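Local coordinates for protein helicase of the snf2/rad54 family (Sulfolobus solfataricus, PDB 1Z5Z) that probably acts as the C-terminal half of a Swi2/Snf2-type ATPase core that couples ATP hydrolysis to movement on double-stranded DNA, at residues I78-A83 with T119-M124; R93-M98 with I188-W193; K158-P163 with N180-N185. One frame throughout, in Å; residues are numbered along the deposited sequence.

Contact 1: residues I78-A83 with T119-M124; sequences IVDHPA and TQFVDM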
loop_
_atom_site.group_PDB
_atom_site.type_symbol
_atom_site.label_atom_id
_atom_site.label_comp_id
_atom_site.label_asym_id
_atom_site.label_seq_id
_atom_site.Cartn_x
_atom_site.Cartn_y
_atom_site.Cartn_z
ATOM N N ILE A 78 -7.098 1.967 5.747
ATOM C CA ILE A 78 -6.952 1.561 7.135
ATOM C C ILE A 78 -5.709 0.697 7.326
ATOM O O ILE A 78 -4.961 0.894 8.299
ATOM C CB ILE A 78 -8.232 0.773 7.612
ATOM C CG1 ILE A 78 -9.401 1.766 7.833
ATOM C CG2 ILE A 78 -7.942 -0.027 8.866
ATOM C CD1 ILE A 78 -10.701 1.054 8.235
ATOM N N VAL A 79 -5.460 -0.237 6.408
ATOM C CA VAL A 79 -4.269 -1.078 6.585
ATOM C C VAL A 79 -2.949 -0.360 6.341
ATOM O O VAL A 79 -1.882 -0.915 6.630
ATOM C CB VAL A 79 -4.315 -2.354 5.712
ATOM C CG1 VAL A 79 -5.606 -3.161 6.062
ATOM C CG2 VAL A 79 -4.274 -1.983 4.227
ATOM N N ASP A 80 -3.015 0.870 5.814
ATOM C CA ASP A 80 -1.823 1.668 5.573
ATOM C C ASP A 80 -1.584 2.525 6.815
ATOM O O ASP A 80 -0.517 2.519 7.368
ATOM C CB ASP A 80 -2.026 2.594 4.357
ATOM C CG ASP A 80 -1.584 1.961 3.056
ATOM O OD1 ASP A 80 -1.371 0.705 3.016
ATOM O OD2 ASP A 80 -1.451 2.724 2.076
ATOM N N HIS A 81 -2.590 3.301 7.225
ATOM C CA HIS A 81 -2.439 4.160 8.392
ATOM C C HIS A 81 -3.771 4.765 8.815
ATOM O O HIS A 81 -4.445 5.452 8.028
ATOM C CB HIS A 81 -1.456 5.281 8.098
ATOM C CG HIS A 81 -0.907 5.937 9.328
ATOM N ND1 HIS A 81 -1.706 6.554 10.272
ATOM C CD2 HIS A 81 0.365 6.032 9.788
ATOM C CE1 HIS A 81 -0.951 6.995 11.261
ATOM N NE2 HIS A 81 0.311 6.693 10.990
ATOM N N PRO A 82 -4.162 4.546 10.077
ATOM C CA PRO A 82 -5.433 5.090 10.540
ATOM C C PRO A 82 -5.621 6.596 10.321
ATOM O O PRO A 82 -6.748 7.057 10.176
ATOM C CB PRO A 82 -5.462 4.694 12.017
ATOM C CG PRO A 82 -4.033 4.509 12.379
ATOM C CD PRO A 82 -3.476 3.821 11.160
ATOM N N ALA A 83 -4.542 7.363 10.265
ATOM C CA ALA A 83 -4.692 8.825 10.074
ATOM C C ALA A 83 -5.280 9.249 8.709
ATOM O O ALA A 83 -5.770 10.385 8.551
ATOM C CB ALA A 83 -3.360 9.511 10.278
ATOM N N THR A 119 3.540 4.008 -2.957
ATOM C CA THR A 119 2.212 3.827 -2.380
ATOM C C THR A 119 1.203 4.329 -3.420
ATOM O O THR A 119 1.549 5.131 -4.289
ATOM C CB THR A 119 1.997 4.605 -1.041
ATOM O OG1 THR A 119 0.606 4.610 -0.744
ATOM C CG2 THR A 119 2.454 6.064 -1.128
ATOM N N GLN A 120 -0.035 3.845 -3.357
ATOM C CA GLN A 120 -1.055 4.258 -4.334
ATOM C C GLN A 120 -1.776 5.510 -3.850
ATOM O O GLN A 120 -2.608 6.051 -4.581
ATOM C CB GLN A 120 -2.110 3.152 -4.504
ATOM C CG GLN A 120 -2.934 2.865 -3.245
ATOM C CD GLN A 120 -3.680 1.538 -3.353
ATOM O OE1 GLN A 120 -3.173 0.476 -2.959
ATOM N NE2 GLN A 120 -4.866 1.585 -3.886
ATOM N N PHE A 121 -1.499 5.946 -2.613
ATOM C CA PHE A 121 -2.180 7.137 -2.070
ATOM C C PHE A 121 -1.254 8.339 -1.845
ATOM O O PHE A 121 -0.249 8.246 -1.113
ATOM C CB PHE A 121 -2.826 6.816 -0.720
ATOM C CG PHE A 121 -3.861 5.703 -0.758
ATOM C CD1 PHE A 121 -3.664 4.553 -0.014
ATOM C CD2 PHE A 121 -5.053 5.838 -1.493
ATOM C CE1 PHE A 121 -4.618 3.525 0.026
ATOM C CE2 PHE A 121 -6.031 4.800 -1.450
ATOM C CZ PHE A 121 -5.799 3.643 -0.687
ATOM N N VAL A 122 -1.595 9.478 -2.435
ATOM C CA VAL A 122 -0.777 10.660 -2.253
ATOM C C VAL A 122 -0.669 10.968 -0.754
ATOM O O VAL A 122 0.396 11.387 -0.278
ATOM C CB VAL A 122 -1.398 11.929 -2.947
ATOM C CG1 VAL A 122 -0.583 13.123 -2.599
ATOM C CG2 VAL A 122 -1.457 11.787 -4.476
ATOM N N ASP A 123 -1.752 10.764 0.003
ATOM C CA ASP A 123 -1.712 11.092 1.421
ATOM C C ASP A 123 -0.801 10.189 2.229
ATOM O O ASP A 123 -0.141 10.644 3.175
ATOM C CB ASP A 123 -3.127 11.099 2.011
ATOM C CG ASP A 123 -3.955 12.239 1.463
ATOM O OD1 ASP A 123 -3.337 13.284 1.178
ATOM O OD2 ASP A 123 -5.187 12.094 1.312
ATOM N N MET A 124 -0.762 8.912 1.865
ATOM C CA MET A 124 0.130 7.997 2.563
ATOM C C MET A 124 1.563 8.423 2.227
ATOM O O MET A 124 2.431 8.411 3.088
ATOM C CB MET A 124 -0.102 6.543 2.134
ATOM C CG MET A 124 0.602 5.551 3.113
ATOM S SD MET A 124 0.026 5.735 4.843
ATOM C CE MET A 124 1.583 5.801 5.701
#
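Asp80 and Met124 meet through different first torsions: Asp80 turns CG to the side of its backbone N, away from the carbonyl carbon (chi1 -91°), whereas Met124 sets CG anti to its backbone N (chi1 -166°) and then bends at CG and again at the sulfur. This carries the carboxylate toward the start of helix 122-136, where OD2 of Asp80 lies 3.6 Å from CG of Met124. The same OD2 comes to the rim of the Phe121 ring, 3.6 Å from CD1 and close to the ring plane, with the carboxylate plane turned 81° from that of the ring. Farther along, SD of Met124 rests on CB of His81 at 3.6 Å and on CB of Asp80 at 3.8 Å. His81 ND1 accepts from Ala83 N at 2.9 Å in the ring plane, a capping bond at the turn into helix 83-86, while NE2 bonds to Ser91 O. In 119-124, Thr119 OG1 bonds to Asp191 OD1 and closes an ST turn by accepting at 3.1 Å from the N of Phe121, the N-cap residue of helix 122-136. The buried carboxylate of Asp80, met here by CH groups of Met124 and the rim of Phe121, has its strongest polar partner in Lys97, a salt bridge through OD1; the closeness of Asp191 OD1 to OD2 would suggest a proton shared between the two acids, with Lys97 balancing the remaining charge.

Contact 2: residues R93-M98 with I188-W193; sequences RRSGKM and IHFDRW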
loop_
_atom_site.group_PDB
_atom_site.type_symbol
_atom_site.label_atom_id
_atom_site.label_comp_id
_atom_site.label_asym_id
_atom_site.label_seq_id
_atom_site.Cartn_x
_atom_site.Cartn_y
_atom_site.Cartn_z
ATOM N N ARG A 93 3.915 4.300 15.319
ATOM C CA ARG A 93 3.139 3.505 16.283
ATOM C C ARG A 93 1.729 3.092 15.888
ATOM O O ARG A 93 1.269 2.006 16.251
ATOM C CB ARG A 93 3.056 4.256 17.641
ATOM C CG ARG A 93 2.067 3.688 18.678
ATOM C CD ARG A 93 2.079 4.447 19.963
ATOM N NE ARG A 93 2.546 5.842 19.850
ATOM C CZ ARG A 93 2.259 6.796 20.726
ATOM N NH1 ARG A 93 2.706 7.993 20.528
ATOM N NH2 ARG A 93 1.370 6.606 21.673
ATOM N N ARG A 94 1.031 3.942 15.150
ATOM C CA ARG A 94 -0.337 3.629 14.751
ATOM C C ARG A 94 -0.451 2.686 13.542
ATOM O O ARG A 94 -1.543 2.204 13.214
ATOM C CB ARG A 94 -1.076 4.929 14.475
ATOM C CG ARG A 94 -1.096 5.859 15.702
ATOM C CD ARG A 94 -1.866 7.131 15.383
ATOM N NE ARG A 94 -3.263 6.845 15.101
ATOM C CZ ARG A 94 -4.114 7.741 14.612
ATOM N NH1 ARG A 94 -5.380 7.409 14.392
ATOM N NH2 ARG A 94 -3.684 8.960 14.332
ATOM N N SER A 95 0.674 2.379 12.914
ATOM C CA SER A 95 0.635 1.526 11.732
ATOM C C SER A 95 1.564 0.282 11.717
ATOM O O SER A 95 2.769 0.403 11.722
ATOM C CB SER A 95 0.887 2.422 10.476
ATOM O OG SER A 95 1.282 1.633 9.346
ATOM N N GLY A 96 0.982 -0.912 11.674
ATOM C CA GLY A 96 1.799 -2.119 11.583
ATOM C C GLY A 96 2.829 -2.008 10.462
ATOM O O GLY A 96 3.985 -2.389 10.663
ATOM N N LYS A 97 2.415 -1.473 9.294
ATOM C CA LYS A 97 3.297 -1.284 8.130
ATOM C C LYS A 97 4.406 -0.270 8.358
ATOM O O LYS A 97 5.553 -0.499 7.981
ATOM C CB LYS A 97 2.484 -0.836 6.880
ATOM C CG LYS A 97 1.677 -1.952 6.215
ATOM C CD LYS A 97 1.183 -1.512 4.821
ATOM C CE LYS A 97 0.274 -2.545 4.212
ATOM N NZ LYS A 97 -0.344 -2.034 2.973
ATOM N N MET A 98 4.055 0.872 8.944
ATOM C CA MET A 98 5.034 1.909 9.251
ATOM C C MET A 98 6.057 1.325 10.230
ATOM O O MET A 98 7.250 1.575 10.119
ATOM C CB MET A 98 4.341 3.108 9.909
ATOM C CG MET A 98 4.353 4.422 9.148
ATOM S SD MET A 98 5.030 4.530 7.470
ATOM C CE MET A 98 6.631 4.952 7.942
ATOM N N ILE A 188 10.542 -0.618 -1.363
ATOM C CA ILE A 188 9.457 -1.047 -0.480
ATOM C C ILE A 188 8.114 -0.712 -1.161
ATOM O O ILE A 188 7.819 0.483 -1.442
ATOM C CB ILE A 188 9.474 -0.288 0.862
ATOM C CG1 ILE A 188 10.737 -0.657 1.651
ATOM C CG2 ILE A 188 8.210 -0.616 1.696
ATOM C CD1 ILE A 188 10.879 0.112 2.988
ATOM N N HIS A 189 7.318 -1.735 -1.459
ATOM C CA HIS A 189 5.996 -1.498 -2.033
ATOM C C HIS A 189 5.053 -1.466 -0.824
ATOM O O HIS A 189 4.659 -2.487 -0.284
ATOM C CB HIS A 189 5.672 -2.568 -3.066
ATOM C CG HIS A 189 6.551 -2.480 -4.280
ATOM N ND1 HIS A 189 6.556 -1.378 -5.113
ATOM C CD2 HIS A 189 7.509 -3.313 -4.750
ATOM C CE1 HIS A 189 7.483 -1.540 -6.044
ATOM N NE2 HIS A 189 8.073 -2.707 -5.846
ATOM N N PHE A 190 4.746 -0.255 -0.372
ATOM C CA PHE A 190 3.930 -0.051 0.831
ATOM C C PHE A 190 2.536 -0.637 0.750
ATOM O O PHE A 190 1.983 -1.107 1.752
ATOM C CB PHE A 190 3.859 1.435 1.130
ATOM C CG PHE A 190 3.516 1.743 2.547
ATOM C CD1 PHE A 190 4.523 1.774 3.519
ATOM C CD2 PHE A 190 2.213 1.997 2.924
ATOM C CE1 PHE A 190 4.238 2.066 4.842
ATOM C CE2 PHE A 190 1.897 2.288 4.265
ATOM C CZ PHE A 190 2.909 2.329 5.227
ATOM N N ASP A 191 1.944 -0.592 -0.444
ATOM C CA ASP A 191 0.622 -1.185 -0.656
ATOM C C ASP A 191 0.571 -1.584 -2.135
ATOM O O ASP A 191 1.476 -1.232 -2.904
ATOM C CB ASP A 191 -0.517 -0.214 -0.268
ATOM C CG ASP A 191 -0.344 1.150 -0.870
ATOM O OD1 ASP A 191 -0.347 2.142 -0.109
ATOM O OD2 ASP A 191 -0.202 1.231 -2.115
ATOM N N ARG A 192 -0.463 -2.323 -2.510
ATOM C CA ARG A 192 -0.589 -2.842 -3.859
ATOM C C ARG A 192 -0.990 -1.801 -4.878
ATOM O O ARG A 192 -2.132 -1.750 -5.268
ATOM C CB ARG A 192 -1.591 -4.010 -3.872
ATOM C CG ARG A 192 -1.191 -5.079 -4.907
ATOM C CD ARG A 192 -2.154 -6.241 -5.029
ATOM N NE ARG A 192 -1.455 -7.374 -5.639
ATOM C CZ ARG A 192 -0.806 -8.325 -4.960
ATOM N NH1 ARG A 192 -0.201 -9.297 -5.621
ATOM N NH2 ARG A 192 -0.779 -8.330 -3.628
ATOM N N TRP A 193 -0.039 -0.974 -5.309
ATOM C CA TRP A 193 -0.316 0.118 -6.266
ATOM C C TRP A 193 -0.193 -0.300 -7.732
ATOM O O TRP A 193 -0.695 0.372 -8.643
ATOM C CB TRP A 193 0.694 1.245 -6.062
ATOM C CG TRP A 193 2.138 0.816 -6.334
ATOM C CD1 TRP A 193 3.010 0.267 -5.442
ATOM C CD2 TRP A 193 2.842 0.881 -7.590
ATOM N NE1 TRP A 193 4.198 -0.019 -6.052
ATOM C CE2 TRP A 193 4.129 0.345 -7.372
ATOM C CE3 TRP A 193 2.500 1.337 -8.885
ATOM C CZ2 TRP A 193 5.097 0.255 -8.393
ATOM C CZ3 TRP A 193 3.460 1.244 -9.907
ATOM C CH2 TRP A 193 4.740 0.705 -9.654
#
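Lys97 NZ is gripped by three groups: it donates to the backbone O of Phe190 at 2.8 Å and forms salt bridges with Glu227 and Asp80. The bond to Phe190 lies in the carbonyl plane, with a C=O...N angle of 149°. To arrive there the lysine runs fully extended beyond CG, and its methylenes slide along the phenylalanine they bypass. CB of Lys97 touches CZ of Phe190 at 3.6 Å, while CD stands over one face of the ring, 4.2 Å from its centroid and 21° off the normal, a CH-pi contact displaced toward the rim. The Phe190 ring owes its place against the lysine chain to a CG anti to the backbone N (chi1 -158°). Met98, one residue on, brings its sulfur to CE1 of the ring at 3.7 Å; this Met-aromatic contact is oblique to the ring. In the RecA-like fold of the second helicase lobe, the pair joins the first turn of helix 96-110 to the loop leaving the C-terminal end of strand 186-189 in the central parallel sheet. With a methionine in place of Lys97, Phe190 O would probably lose its donor, and the carboxylates of Glu227 and Asp80 would be left without the cation they share. The helix start is fixed by Ser95, whose OG caps it by accepting from Met98 N at 2.9 Å and also bonds to the backbone O of Asp80. From the loop back to the strand, Trp193 NE1 donates to ND1 of His189 at 2.9 Å; ND1 lies in the indole plane, whereas NE1 is tilted out of the imidazole plane.

Contact 3: residues K158-P163 with N180-N185; sequences KFQNNP and NLTSAN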
loop_
_atom_site.group_PDB
_atom_site.type_symbol
_atom_site.label_atom_id
_atom_site.label_comp_id
_atom_site.label_asym_id
_atom_site.label_seq_id
_atom_site.Cartn_x
_atom_site.Cartn_y
_atom_site.Cartn_z
ATOM N N LYS A 158 17.899 14.149 -8.942
ATOM C CA LYS A 158 18.502 14.233 -7.636
ATOM C C LYS A 158 18.646 12.860 -6.970
ATOM O O LYS A 158 19.671 12.574 -6.336
ATOM C CB LYS A 158 17.699 15.143 -6.737
ATOM C CG LYS A 158 18.267 15.230 -5.348
ATOM C CD LYS A 158 17.308 15.911 -4.380
ATOM C CE LYS A 158 17.130 17.392 -4.664
ATOM N NZ LYS A 158 16.133 17.988 -3.731
ATOM N N PHE A 159 17.641 11.999 -7.101
ATOM C CA PHE A 159 17.737 10.689 -6.461
ATOM C C PHE A 159 18.688 9.794 -7.225
ATOM O O PHE A 159 19.443 9.061 -6.629
ATOM C CB PHE A 159 16.367 10.001 -6.381
ATOM C CG PHE A 159 16.410 8.621 -5.756
ATOM C CD1 PHE A 159 16.460 7.483 -6.553
ATOM C CD2 PHE A 159 16.440 8.460 -4.371
ATOM C CE1 PHE A 159 16.541 6.196 -5.981
ATOM C CE2 PHE A 159 16.525 7.179 -3.780
ATOM C CZ PHE A 159 16.574 6.048 -4.592
ATOM N N GLN A 160 18.632 9.853 -8.549
ATOM C CA GLN A 160 19.461 9.004 -9.382
ATOM C C GLN A 160 20.950 9.330 -9.367
ATOM O O GLN A 160 21.770 8.432 -9.511
ATOM C CB GLN A 160 18.982 9.075 -10.833
ATOM C CG GLN A 160 17.690 8.347 -11.144
ATOM C CD GLN A 160 17.842 6.834 -11.118
ATOM O OE1 GLN A 160 17.702 6.179 -10.070
ATOM N NE2 GLN A 160 18.140 6.268 -12.284
ATOM N N ASN A 161 21.298 10.598 -9.180
ATOM C CA ASN A 161 22.705 10.979 -9.249
ATOM C C ASN A 161 23.435 11.363 -7.989
ATOM O O ASN A 161 24.642 11.465 -7.997
ATOM C CB ASN A 161 22.875 12.115 -10.252
ATOM C CG ASN A 161 22.107 11.879 -11.516
ATOM O OD1 ASN A 161 22.238 10.832 -12.155
ATOM N ND2 ASN A 161 21.301 12.850 -11.895
ATOM N N ASN A 162 22.733 11.588 -6.905
ATOM C CA ASN A 162 23.407 11.969 -5.686
ATOM C C ASN A 162 23.307 10.819 -4.651
ATOM O O ASN A 162 22.251 10.616 -4.062
ATOM C CB ASN A 162 22.777 13.267 -5.156
ATOM C CG ASN A 162 23.379 13.705 -3.860
ATOM O OD1 ASN A 162 23.919 12.888 -3.123
ATOM N ND2 ASN A 162 23.267 15.001 -3.551
ATOM N N PRO A 163 24.406 10.044 -4.425
ATOM C CA PRO A 163 24.409 8.926 -3.457
ATOM C C PRO A 163 24.016 9.329 -2.042
ATOM O O PRO A 163 23.592 8.478 -1.240
ATOM C CB PRO A 163 25.849 8.414 -3.516
ATOM C CG PRO A 163 26.251 8.702 -4.901
ATOM C CD PRO A 163 25.703 10.100 -5.133
ATOM N N ASN A 180 11.181 3.495 -13.178
ATOM C CA ASN A 180 12.248 2.554 -12.874
ATOM C C ASN A 180 13.473 3.333 -12.415
ATOM O O ASN A 180 14.276 3.774 -13.226
ATOM C CB ASN A 180 12.545 1.685 -14.123
ATOM C CG ASN A 180 13.757 0.784 -13.940
ATOM O OD1 ASN A 180 14.083 0.399 -12.826
ATOM N ND2 ASN A 180 14.422 0.443 -15.040
ATOM N N LEU A 181 13.601 3.509 -11.099
ATOM C CA LEU A 181 14.712 4.272 -10.533
ATOM C C LEU A 181 15.879 3.315 -10.310
ATOM O O LEU A 181 15.959 2.689 -9.270
ATOM C CB LEU A 181 14.273 4.922 -9.211
ATOM C CG LEU A 181 13.212 6.020 -9.393
ATOM C CD1 LEU A 181 12.519 6.317 -8.080
ATOM C CD2 LEU A 181 13.880 7.268 -9.986
ATOM N N THR A 182 16.770 3.214 -11.293
ATOM C CA THR A 182 17.907 2.294 -11.222
ATOM C C THR A 182 18.892 2.527 -10.080
ATOM O O THR A 182 19.641 1.619 -9.704
ATOM C CB THR A 182 18.688 2.295 -12.538
ATOM O OG1 THR A 182 18.958 3.641 -12.903
ATOM C CG2 THR A 182 17.866 1.642 -13.654
ATOM N N SER A 183 18.921 3.727 -9.519
ATOM C CA SER A 183 19.848 3.927 -8.418
ATOM C C SER A 183 19.346 3.369 -7.107
ATOM O O SER A 183 20.126 3.273 -6.176
ATOM C CB SER A 183 20.193 5.396 -8.263
ATOM O OG SER A 183 20.750 5.860 -9.481
ATOM N N ALA A 184 18.067 2.978 -7.014
ATOM C CA ALA A 184 17.579 2.400 -5.767
ATOM C C ALA A 184 18.106 0.955 -5.575
ATOM O O ALA A 184 18.090 0.135 -6.498
ATOM C CB ALA A 184 16.035 2.409 -5.740
ATOM N N ASN A 185 18.575 0.676 -4.370
ATOM C CA ASN A 185 19.135 -0.606 -3.977
ATOM C C ASN A 185 18.058 -1.370 -3.244
ATOM O O ASN A 185 18.089 -2.576 -3.161
ATOM C CB ASN A 185 20.316 -0.393 -2.993
ATOM C CG ASN A 185 21.380 0.551 -3.547
ATOM O OD1 ASN A 185 21.468 1.729 -3.184
ATOM N ND2 ASN A 185 22.174 0.036 -4.464
#
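Gln160, in the last turn of helix 149-161, reaches across to Ser183 and Thr182 in a type I beta turn running from Leu181 to Ala184, so that a helix end and a loop between two strands are fastened at one margin of the RecA-like lobe. The glutamine chain starts at CB, which lies 3.9 Å from Ser183 OG. CG comes next, at the end of Leu181, 4.1 Å from its CD2. There the chain folds back (chi2 -71°), turning the terminal amide onto the turn, and CD sits beside the serine side chain. Of the two tip atoms, OE1 accepts from Ser183 N at 2.8 Å, the donor standing 22° out of the carbonyl plane. NE2 donates in the amide plane to OG1 of the exposed Thr182, also at 2.8 Å. Both ends of the amide are thus held by successive residues of the turn, which fixes its rotation; the backbone N-H of Ser183 identifies the oxygen end. The turn has its own closing bond, from Ala184 N to Leu181 O. Next to these polar bonds, Phe159 presents CE1 to Ala184, 3.8 Å from its CB, with Ala184 N near the plane of the ring at its edge. CB of Leu181 approaches the same CE1 obliquely. The phenylalanine is also in a cation-pi contact with Lys114, and it packs on Ile168 of the adjoining strand 167-171, as does Leu181. The backbone of Gln160 adds a third bond: its O receives the hydroxyl of Ser183 on a lone pair, in the carbonyl plane, the OG lying 2.8 Å away.

From the N terminus the chain leaves helix 61-78 through residues 78-83, then enters 93-98 at the start of helix 96-110. Strand 115-119 brings it to 119-124, which closes contact 1. Contact 2 is already open by then and closes only at 188-193, so the two cross; Asp191 and Thr119 join them directly. Contact 3 opens late in helix 149-161 and closes after strand 167-171, nested within the loop of contact 2, its segment 180-185 running on into strand 186-189. Contacts 1 and 2 gather loops and helix starts near the middle of the lobe, whereas contact 3 ties the end of helix 149-161 to the loop before strand 186-189, about 22 Å from contact 2, centre to centre.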